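Local coordinates for uncharacterized protein YPL067C (Saccharomyces cerevisiae, PDB 5KCI) that is of unknown function but belongs to the DUF3605 family, holds a zinc ion and is possibly linked to histidine triad proteins and amyloid toxicity, at residues S28-L31 / A32-K35; K43-E46 / H47-T51; L139-P142 / L143-G147; V187-I190 / L191-F195. All blocks are in the same frame, centred on the assembly; numbering follows the deposited sequence.

Interaction 1. Residues S28-L31 / A32-K35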
loop_
_atom_site.group_PDB
_atom_site.type_symbol
_atom_site.label_atom_id
_atom_site.label_comp_id
_atom_site.label_asym_id
_atom_site.label_seq_id
_atom_site.Cartn_x
_atom_site.Cartn_y
_atom_site.Cartn_z
ATOM N N SER A 28 0.446 -16.511 5.997
ATOM C CA SER A 28 1.400 -17.061 6.953
ATOM C C SER A 28 2.196 -15.981 7.662
ATOM O O SER A 28 2.836 -16.272 8.682
ATOM C CB SER A 28 2.354 -18.025 6.239
ATOM O OG SER A 28 3.177 -17.337 5.320
ATOM N N GLY A 29 2.158 -14.747 7.171
ATOM C CA GLY A 29 2.948 -13.676 7.759
ATOM C C GLY A 29 4.414 -13.736 7.405
ATOM O O GLY A 29 5.213 -12.995 7.997
ATOM N N GLU A 30 4.794 -14.579 6.436
ATOM C CA GLU A 30 6.197 -14.701 6.024
ATOM C C GLU A 30 6.533 -13.636 4.979
ATOM O O GLU A 30 6.981 -13.918 3.853
ATOM C CB GLU A 30 6.472 -16.115 5.511
ATOM C CG GLU A 30 6.282 -17.171 6.578
ATOM C CD GLU A 30 6.385 -18.586 6.050
ATOM O OE1 GLU A 30 6.758 -18.762 4.869
ATOM O OE2 GLU A 30 6.077 -19.520 6.821
ATOM N N LEU A 31 6.312 -12.383 5.385
ATOM C CA LEU A 31 6.374 -11.265 4.450
ATOM C C LEU A 31 7.771 -11.025 3.892
ATOM O O LEU A 31 7.898 -10.457 2.802
ATOM C CB LEU A 31 5.877 -9.986 5.126
ATOM C CG LEU A 31 4.460 -9.940 5.665
ATOM C CD1 LEU A 31 4.161 -8.553 6.238
ATOM C CD2 LEU A 31 3.422 -10.304 4.603
ATOM N N ALA A 32 8.823 -11.448 4.594
ATOM C CA ALA A 32 10.170 -11.212 4.083
ATOM C C ALA A 32 10.386 -11.939 2.765
ATOM O O ALA A 32 11.197 -11.504 1.939
ATOM C CB ALA A 32 11.215 -11.658 5.097
ATOM N N ARG A 33 9.675 -13.049 2.567
ATOM C CA ARG A 33 9.709 -13.813 1.306
ATOM C C ARG A 33 9.232 -13.017 0.101
ATOM O O ARG A 33 9.448 -13.459 -1.045
ATOM C CB ARG A 33 8.834 -15.051 1.426
ATOM C CG ARG A 33 9.419 -16.200 2.208
ATOM C CD ARG A 33 8.405 -17.334 2.295
ATOM N NE ARG A 33 9.017 -18.648 2.496
ATOM C CZ ARG A 33 9.221 -19.552 1.536
ATOM N NH1 ARG A 33 8.870 -19.309 0.279
ATOM N NH2 ARG A 33 9.781 -20.715 1.838
ATOM N N LEU A 34 8.502 -11.920 0.308
ATOM C CA LEU A 34 8.041 -11.093 -0.810
ATOM C C LEU A 34 9.204 -10.175 -1.144
ATOM O O LEU A 34 9.429 -9.163 -0.476
ATOM C CB LEU A 34 6.784 -10.305 -0.459
ATOM C CG LEU A 34 5.558 -11.093 0.006
ATOM C CD1 LEU A 34 4.450 -10.155 0.494
ATOM C CD2 LEU A 34 5.042 -12.016 -1.112
ATOM N N LYS A 35 9.984 -10.568 -2.138
ATOM C CA LYS A 35 11.240 -9.914 -2.454
ATOM C C LYS A 35 11.164 -9.313 -3.850
ATOM O O LYS A 35 10.309 -9.679 -4.667
ATOM C CB LYS A 35 12.417 -10.896 -2.361
ATOM C CG LYS A 35 13.545 -10.420 -1.449
ATOM C CD LYS A 35 14.358 -9.279 -2.072
ATOM C CE LYS A 35 14.201 -7.929 -1.341
ATOM N NZ LYS A 35 12.802 -7.441 -1.108
#
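The carboxylate of E30 and the guanidinium of R33 are turned 38° from each other, and OE1 approaches the guanidinium obliquely. OE1 of E30 lies 3.3 Å from NE of R33 in a salt bridge, and the same oxygen approaches CD of the arginine. Each chain has CG beside its own backbone N, for E30 at chi1 -63°, and runs extended from there; the two therefore lie side by side and bring acid and base together on the outer side of the turn.

Below them, the backbone coils into a short 3-10 turn. R33 N donates to E30 O at 3.1 Å and L34 N to L31 O at 3.0 Å, each donor standing well above the carbonyl plane, in keeping with the tight i to i+3 coil. The inner side is apolar: L31 CD2 and L34 CD1 approach to 4.2 Å, and both leucines pack on F152 of strand 149-152. G29 precedes the turn as the C-prime residue of a Schellman motif ending helix 19-28, where its positive phi of 76° suits a residue without a side chain. The chemistry is thus divided: branched aliphatic chains suit the buried side, while an exposed ion pair, bonded through NE, probably adds only modest stability to the turn.

Interaction 2. Residues K43-E46 / H47-T51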
loop_
_atom_site.group_PDB
_atom_site.type_symbol
_atom_site.label_atom_id
_atom_site.label_comp_id
_atom_site.label_asym_id
_atom_site.label_seq_id
_atom_site.Cartn_x
_atom_site.Cartn_y
_atom_site.Cartn_z
ATOM N N LYS A 43 18.064 -1.626 -9.096
ATOM C CA LYS A 43 17.555 -0.259 -9.232
ATOM C C LYS A 43 17.240 0.341 -7.863
ATOM O O LYS A 43 17.677 1.456 -7.528
ATOM C CB LYS A 43 16.314 -0.258 -10.132
ATOM C CG LYS A 43 16.496 -1.045 -11.440
ATOM C CD LYS A 43 17.909 -0.904 -12.040
ATOM C CE LYS A 43 18.285 0.536 -12.363
ATOM N NZ LYS A 43 19.747 0.686 -12.578
ATOM N N TYR A 44 16.520 -0.406 -7.036
ATOM C CA TYR A 44 16.292 0.025 -5.669
ATOM C C TYR A 44 17.599 0.383 -4.977
ATOM O O TYR A 44 17.651 1.347 -4.205
ATOM C CB TYR A 44 15.580 -1.069 -4.901
ATOM C CG TYR A 44 15.123 -0.652 -3.535
ATOM C CD1 TYR A 44 15.690 -1.202 -2.398
ATOM C CD2 TYR A 44 14.099 0.275 -3.380
ATOM C CE1 TYR A 44 15.247 -0.833 -1.122
ATOM C CE2 TYR A 44 13.649 0.653 -2.109
ATOM C CZ TYR A 44 14.219 0.085 -0.991
ATOM O OH TYR A 44 13.785 0.460 0.264
ATOM N N HIS A 45 18.668 -0.379 -5.238
ATOM C CA HIS A 45 19.959 -0.070 -4.624
ATOM C C HIS A 45 20.477 1.298 -5.069
ATOM O O HIS A 45 21.022 2.059 -4.250
ATOM C CB HIS A 45 20.980 -1.162 -4.948
ATOM C CG HIS A 45 22.140 -1.206 -3.998
ATOM N ND1 HIS A 45 23.450 -1.096 -4.412
ATOM C CD2 HIS A 45 22.184 -1.347 -2.652
ATOM C CE1 HIS A 45 24.251 -1.169 -3.365
ATOM N NE2 HIS A 45 23.507 -1.322 -2.284
ATOM N N GLU A 46 20.322 1.634 -6.360
ATOM C CA GLU A 46 20.787 2.947 -6.824
ATOM C C GLU A 46 19.937 4.093 -6.260
ATOM O O GLU A 46 20.472 5.167 -5.944
ATOM C CB GLU A 46 20.821 2.989 -8.354
ATOM C CG GLU A 46 19.486 3.182 -9.037
ATOM C CD GLU A 46 19.539 3.011 -10.557
ATOM O OE1 GLU A 46 20.547 2.486 -11.068
ATOM O OE2 GLU A 46 18.553 3.380 -11.241
ATOM N N HIS A 47 18.615 3.895 -6.136
ATOM C CA HIS A 47 17.758 4.907 -5.512
ATOM C C HIS A 47 18.133 5.102 -4.053
ATOM O O HIS A 47 18.074 6.224 -3.521
ATOM C CB HIS A 47 16.296 4.478 -5.650
ATOM C CG HIS A 47 15.323 5.203 -4.754
ATOM N ND1 HIS A 47 14.810 6.442 -5.070
ATOM C CD2 HIS A 47 14.692 4.818 -3.619
ATOM C CE1 HIS A 47 13.937 6.807 -4.152
ATOM N NE2 HIS A 47 13.835 5.834 -3.263
ATOM N N LYS A 48 18.521 4.003 -3.392
ATOM C CA LYS A 48 19.018 4.065 -2.033
ATOM C C LYS A 48 20.280 4.904 -1.961
ATOM O O LYS A 48 20.412 5.761 -1.085
ATOM C CB LYS A 48 19.265 2.648 -1.514
ATOM C CG LYS A 48 18.356 2.220 -0.366
ATOM C CD LYS A 48 16.879 2.449 -0.666
ATOM C CE LYS A 48 16.017 2.179 0.557
ATOM N NZ LYS A 48 16.409 2.984 1.743
ATOM N N LYS A 49 21.227 4.677 -2.874
ATOM C CA LYS A 49 22.386 5.562 -2.923
ATOM C C LYS A 49 21.943 7.019 -2.994
ATOM O O LYS A 49 22.479 7.877 -2.287
ATOM C CB LYS A 49 23.280 5.215 -4.116
ATOM C CG LYS A 49 23.943 3.843 -4.036
ATOM C CD LYS A 49 25.129 3.751 -4.995
ATOM C CE LYS A 49 25.113 2.478 -5.839
ATOM N NZ LYS A 49 25.458 1.250 -5.071
ATOM N N ARG A 50 20.931 7.312 -3.813
ATOM C CA ARG A 50 20.548 8.709 -4.017
ATOM C C ARG A 50 19.906 9.334 -2.785
ATOM O O ARG A 50 20.014 10.550 -2.590
ATOM C CB ARG A 50 19.580 8.827 -5.190
ATOM C CG ARG A 50 20.183 8.507 -6.532
ATOM C CD ARG A 50 19.197 8.826 -7.638
ATOM N NE ARG A 50 18.167 7.798 -7.761
ATOM C CZ ARG A 50 18.297 6.701 -8.500
ATOM N NH1 ARG A 50 19.417 6.486 -9.182
ATOM N NH2 ARG A 50 17.305 5.821 -8.556
ATOM N N THR A 51 19.211 8.552 -1.959
ATOM C CA THR A 51 18.514 9.108 -0.801
ATOM C C THR A 51 19.252 8.878 0.517
ATOM O O THR A 51 18.663 9.075 1.583
ATOM C CB THR A 51 17.118 8.514 -0.685
ATOM O OG1 THR A 51 17.218 7.088 -0.584
ATOM C CG2 THR A 51 16.261 8.881 -1.885
#
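K43, E46 and R50 form a salt-bridge network along one flank of helix 38-51, with E46 as the acid between two bases. OE2 of E46 reaches NH1 of R50 only at 3.8 Å, a long salt bridge, whereas its OE1 is modelled so close to NZ of K43 that the exact length is doubtful. The carboxylate and guanidinium planes stand 69° apart. CG of E46 sits between backbone N and carbonyl carbon (chi1 78°), a crowded position that presses it against H47 N but folds the acid back alongside R50. The bend in the arginine at chi3 lays its guanidinium over the backbone, where E46 O lies 3.6 Å above the plane, over its centre.

A second flank carries an aromatic and a long aliphatic chain. CD of K48 rests over one face of the Y44 ring, 3.9 Å from the ring centroid, a CH-pi contact made by the CD methylene while the lysine bends at chi2 and chi4. R36 adds a cation-pi contact to the same tyrosine. On the H47 side, CG2 of T51 stands 3.8 Å above one face of the imidazole, and T51 OG1 donates to H47 O at 3.2 Å, from the opposite face of that carbonyl plane to T51 N. F94 meets the H47 ring from a neighbouring loop. Threonine suits this place because its hydroxyl can fold back on the backbone. Side chains paired three and four residues apart, over a ladder of backbone bonds such as H47 N to K43 O, are typical of a surface alpha-helix.

Interaction 3. Residues L139-P142 / L143-G147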
loop_
_atom_site.group_PDB
_atom_site.type_symbol
_atom_site.label_atom_id
_atom_site.label_comp_id
_atom_site.label_asym_id
_atom_site.label_seq_id
_atom_site.Cartn_x
_atom_site.Cartn_y
_atom_site.Cartn_z
ATOM N N LEU A 139 -13.945 1.456 -7.136
ATOM C CA LEU A 139 -12.943 1.231 -8.167
ATOM C C LEU A 139 -12.306 -0.148 -8.056
ATOM O O LEU A 139 -11.682 -0.591 -9.017
ATOM C CB LEU A 139 -11.870 2.318 -8.118
ATOM C CG LEU A 139 -12.315 3.756 -8.425
ATOM C CD1 LEU A 139 -11.189 4.712 -8.101
ATOM C CD2 LEU A 139 -12.725 3.919 -9.873
ATOM N N LEU A 140 -12.475 -0.851 -6.939
ATOM C CA LEU A 140 -11.942 -2.203 -6.762
ATOM C C LEU A 140 -13.013 -3.287 -6.856
ATOM O O LEU A 140 -12.701 -4.476 -6.659
ATOM C CB LEU A 140 -11.227 -2.313 -5.401
ATOM C CG LEU A 140 -10.097 -1.304 -5.132
ATOM C CD1 LEU A 140 -9.453 -1.559 -3.811
ATOM C CD2 LEU A 140 -9.050 -1.379 -6.257
ATOM N N ARG A 141 -14.274 -2.917 -7.124
ATOM C CA ARG A 141 -15.388 -3.854 -6.980
ATOM C C ARG A 141 -15.121 -5.206 -7.641
ATOM O O ARG A 141 -15.228 -6.246 -6.988
ATOM C CB ARG A 141 -16.667 -3.226 -7.547
ATOM C CG ARG A 141 -17.875 -4.153 -7.620
ATOM C CD ARG A 141 -18.958 -3.573 -8.523
ATOM N NE ARG A 141 -18.443 -3.204 -9.843
ATOM C CZ ARG A 141 -18.308 -4.044 -10.867
ATOM N NH1 ARG A 141 -18.649 -5.320 -10.744
ATOM N NH2 ARG A 141 -17.826 -3.605 -12.021
ATOM N N PRO A 142 -14.845 -5.269 -8.941
ATOM C CA PRO A 142 -14.747 -6.605 -9.551
ATOM C C PRO A 142 -13.535 -7.367 -9.058
ATOM O O PRO A 142 -13.628 -8.586 -8.872
ATOM C CB PRO A 142 -14.697 -6.308 -11.046
ATOM C CG PRO A 142 -14.155 -5.012 -11.165
ATOM C CD PRO A 142 -14.567 -4.210 -9.923
ATOM N N LEU A 143 -12.441 -6.661 -8.736
ATOM C CA LEU A 143 -11.269 -7.308 -8.139
ATOM C C LEU A 143 -11.590 -7.895 -6.779
ATOM O O LEU A 143 -11.210 -9.033 -6.468
ATOM C CB LEU A 143 -10.137 -6.308 -8.016
ATOM C CG LEU A 143 -9.618 -5.725 -9.334
ATOM C CD1 LEU A 143 -8.579 -4.636 -9.067
ATOM C CD2 LEU A 143 -9.033 -6.785 -10.209
ATOM N N LEU A 144 -12.293 -7.137 -5.945
ATOM C CA LEU A 144 -12.695 -7.692 -4.652
ATOM C C LEU A 144 -13.568 -8.915 -4.867
ATOM O O LEU A 144 -13.395 -9.938 -4.189
ATOM C CB LEU A 144 -13.453 -6.650 -3.849
ATOM C CG LEU A 144 -12.602 -5.444 -3.469
ATOM C CD1 LEU A 144 -13.482 -4.247 -3.136
ATOM C CD2 LEU A 144 -11.713 -5.839 -2.270
ATOM N N SER A 145 -14.509 -8.824 -5.819
ATOM C CA SER A 145 -15.408 -9.947 -6.050
ATOM C C SER A 145 -14.612 -11.177 -6.445
ATOM O O SER A 145 -14.985 -12.297 -6.085
ATOM C CB SER A 145 -16.438 -9.618 -7.137
ATOM O OG SER A 145 -17.178 -8.461 -6.826
ATOM N N SER A 146 -13.484 -10.972 -7.134
ATOM C CA SER A 146 -12.604 -12.050 -7.587
ATOM C C SER A 146 -11.590 -12.550 -6.553
ATOM O O SER A 146 -10.882 -13.522 -6.837
ATOM C CB SER A 146 -11.849 -11.567 -8.823
ATOM O OG SER A 146 -12.745 -11.179 -9.866
ATOM N N GLY A 147 -11.468 -11.932 -5.377
ATOM C CA GLY A 147 -10.372 -12.265 -4.489
ATOM C C GLY A 147 -9.026 -11.747 -4.959
ATOM O O GLY A 147 -7.986 -12.305 -4.605
#
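L140 and L144 make the tight part of this contact: CD1 of L144 lies 3.7 Å from CB of L140, one turn apart, where the 3-10 turn runs into helix 141-146. A nearly linear bond of 2.8 Å from L144 N to L140 O joins their backbones. L143 touches L140 more loosely, CD1 to CD2 at 4.3 Å, and both leucines press on L171 of strand 165-172. Three leucines suit this side, which faces the sheet.

The other side is polar and looser. R141, exposed and poorly ordered, has its guanidinium over CD of P142, and the proline itself costs nothing here, since a first helical turn does not need its missing N-H. Hydroxyls turn back on the backbone instead. S145 OG donates to R141 O at 3.0 Å from above the carbonyl plane, in addition to the bond from S145 N. With OG beside its own backbone N (chi1 -58°), S146 grips P142 O twice, through N at 3.0 Å and OG at 2.9 Å, from opposite faces of the carbonyl plane. The same OG is bonded to NH2 of R177. With an alanine at S146, R177 would probably lose this hydroxyl partner and P142 O one of the two groups that hold it. G147 then leaves the helix at a phi of 73°, suited to glycine, in the Schellman motif that characteristically ends an alpha-helix.

Interaction 4. Residues V187-I190 / L191-F195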
loop_
_atom_site.group_PDB
_atom_site.type_symbol
_atom_site.label_atom_id
_atom_site.label_comp_id
_atom_site.label_asym_id
_atom_site.label_seq_id
_atom_site.Cartn_x
_atom_site.Cartn_y
_atom_site.Cartn_z
ATOM N N VAL A 187 -5.461 1.415 -13.535
ATOM C CA VAL A 187 -4.622 1.871 -12.433
ATOM C C VAL A 187 -4.443 3.381 -12.495
ATOM O O VAL A 187 -4.477 4.070 -11.465
ATOM C CB VAL A 187 -3.285 1.114 -12.460
ATOM C CG1 VAL A 187 -2.289 1.711 -11.461
ATOM C CG2 VAL A 187 -3.548 -0.371 -12.198
ATOM N N ASP A 188 -4.261 3.929 -13.700
ATOM C CA ASP A 188 -4.205 5.383 -13.840
ATOM C C ASP A 188 -5.491 6.009 -13.313
ATOM O O ASP A 188 -5.462 7.035 -12.623
ATOM C CB ASP A 188 -3.971 5.770 -15.315
ATOM C CG ASP A 188 -2.521 5.538 -15.778
ATOM O OD1 ASP A 188 -1.648 5.223 -14.948
ATOM O OD2 ASP A 188 -2.231 5.688 -16.979
ATOM N N ASP A 189 -6.626 5.372 -13.598
ATOM C CA ASP A 189 -7.912 5.836 -13.083
ATOM C C ASP A 189 -7.915 5.875 -11.556
ATOM O O ASP A 189 -8.250 6.897 -10.936
ATOM C CB ASP A 189 -9.012 4.903 -13.613
ATOM C CG ASP A 189 -10.334 5.602 -13.778
ATOM O OD1 ASP A 189 -10.342 6.719 -14.325
ATOM O OD2 ASP A 189 -11.365 5.037 -13.358
ATOM N N ILE A 190 -7.516 4.768 -10.931
ATOM C CA ILE A 190 -7.487 4.685 -9.472
ATOM C C ILE A 190 -6.603 5.770 -8.888
ATOM O O ILE A 190 -6.975 6.453 -7.927
ATOM C CB ILE A 190 -7.013 3.290 -9.035
ATOM C CG1 ILE A 190 -8.085 2.268 -9.341
ATOM C CG2 ILE A 190 -6.653 3.277 -7.556
ATOM C CD1 ILE A 190 -7.577 0.865 -9.436
ATOM N N LEU A 191 -5.388 5.901 -9.413
ATOM C CA LEU A 191 -4.440 6.858 -8.860
ATOM C C LEU A 191 -4.891 8.298 -9.076
ATOM O O LEU A 191 -4.598 9.170 -8.249
ATOM C CB LEU A 191 -3.067 6.638 -9.487
ATOM C CG LEU A 191 -2.437 5.264 -9.249
ATOM C CD1 LEU A 191 -1.168 5.123 -10.073
ATOM C CD2 LEU A 191 -2.146 5.065 -7.769
ATOM N N SER A 192 -5.582 8.565 -10.187
ATOM C CA SER A 192 -6.061 9.911 -10.468
ATOM C C SER A 192 -7.212 10.278 -9.547
ATOM O O SER A 192 -7.216 11.357 -8.953
ATOM C CB SER A 192 -6.494 10.015 -11.934
ATOM O OG SER A 192 -7.195 11.220 -12.157
ATOM N N HIS A 193 -8.196 9.386 -9.413
ATOM C CA HIS A 193 -9.339 9.631 -8.539
ATOM C C HIS A 193 -8.992 9.468 -7.061
ATOM O O HIS A 193 -9.552 10.176 -6.220
ATOM C CB HIS A 193 -10.483 8.680 -8.890
ATOM C CG HIS A 193 -11.066 8.910 -10.246
ATOM N ND1 HIS A 193 -11.549 10.136 -10.649
ATOM C CD2 HIS A 193 -11.256 8.068 -11.289
ATOM C CE1 HIS A 193 -12.007 10.040 -11.884
ATOM N NE2 HIS A 193 -11.840 8.797 -12.295
ATOM N N GLY A 194 -8.099 8.540 -6.731
ATOM C CA GLY A 194 -7.851 8.167 -5.355
ATOM C C GLY A 194 -8.925 7.239 -4.814
ATOM O O GLY A 194 -9.947 6.969 -5.441
ATOM N N PHE A 195 -8.694 6.763 -3.600
ATOM C CA PHE A 195 -9.721 5.998 -2.925
ATOM C C PHE A 195 -10.715 6.930 -2.233
ATOM O O PHE A 195 -10.393 8.059 -1.871
ATOM C CB PHE A 195 -9.093 5.060 -1.909
ATOM C CG PHE A 195 -8.343 3.904 -2.519
ATOM C CD1 PHE A 195 -8.771 3.312 -3.709
ATOM C CD2 PHE A 195 -7.224 3.391 -1.896
ATOM C CE1 PHE A 195 -8.084 2.226 -4.243
ATOM C CE2 PHE A 195 -6.536 2.321 -2.431
ATOM C CZ PHE A 195 -6.961 1.737 -3.602
#
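G194 N donates to I190 O at 2.7 Å, the shortest of the bonds that close the last turn of helix 180-193, and it is bent, with an N-H...O angle of 141°. The bend goes with the chain leaving the helix: G194 has a phi of 78°, which favours glycine over residues with a side chain. One step earlier, H193 N meets D189 O at 2.9 Å, nearly straight.

The side chains of the same two residues meet at an angle. Carboxylate and imidazole planes stand 84° apart, OD2 of the acid lies at the ring edge in its plane, and OD1 of D189 is 3.3 Å from NE2 of H193. CG of D189 is swung to the far side from its backbone N (chi1 -150°), which carries the acid forward to the histidine. With a lysine in place of D189, the H193 ring would probably lose its acidic neighbour and face a positive charge instead.

Helix 180-193 lies against an antiparallel four-stranded sheet, and its inner residues are correspondingly aliphatic: L191 packs on V89 and A91 of strand 87-91. V187 and L191 lie side by side, CG1 to CD1 at 3.9 Å, one turn apart. Beyond the glycine, F195 comes to I190, its CE1 3.8 Å from CG2, the ring crossing the isoleucine obliquely. F195 rests on V89 as well, and its carbonyl oxygen is hydrogen-bonded to Y87 OH. On the exposed side, OD2 of D188 forms a salt bridge with K184 NZ.

In the fold
Interactions 3 and 4 are the pair in direct contact, with centres 15 Å apart: L139 CD1 lies 3.9 Å from I190 CA, and L140 CD1 is 4.0 Å from F195 CE1, so the 3-10 turn leading into helix 141-146 packs on the end of helix 180-193 and the residues just after it. Interaction 1 sits across the chain's centre from interaction 4, their nearest atoms about 17 Å apart. Interactions 1 and 2 come within about 7 Å at their nearest atoms without touching. Interaction 2 is the most remote from interaction 3, 34 Å between centres. G194 of interaction 4 is about 6 Å from the bound zinc ion, while the Y44 side chain is about 6 Å from a sulfate, probably a crystallisation component.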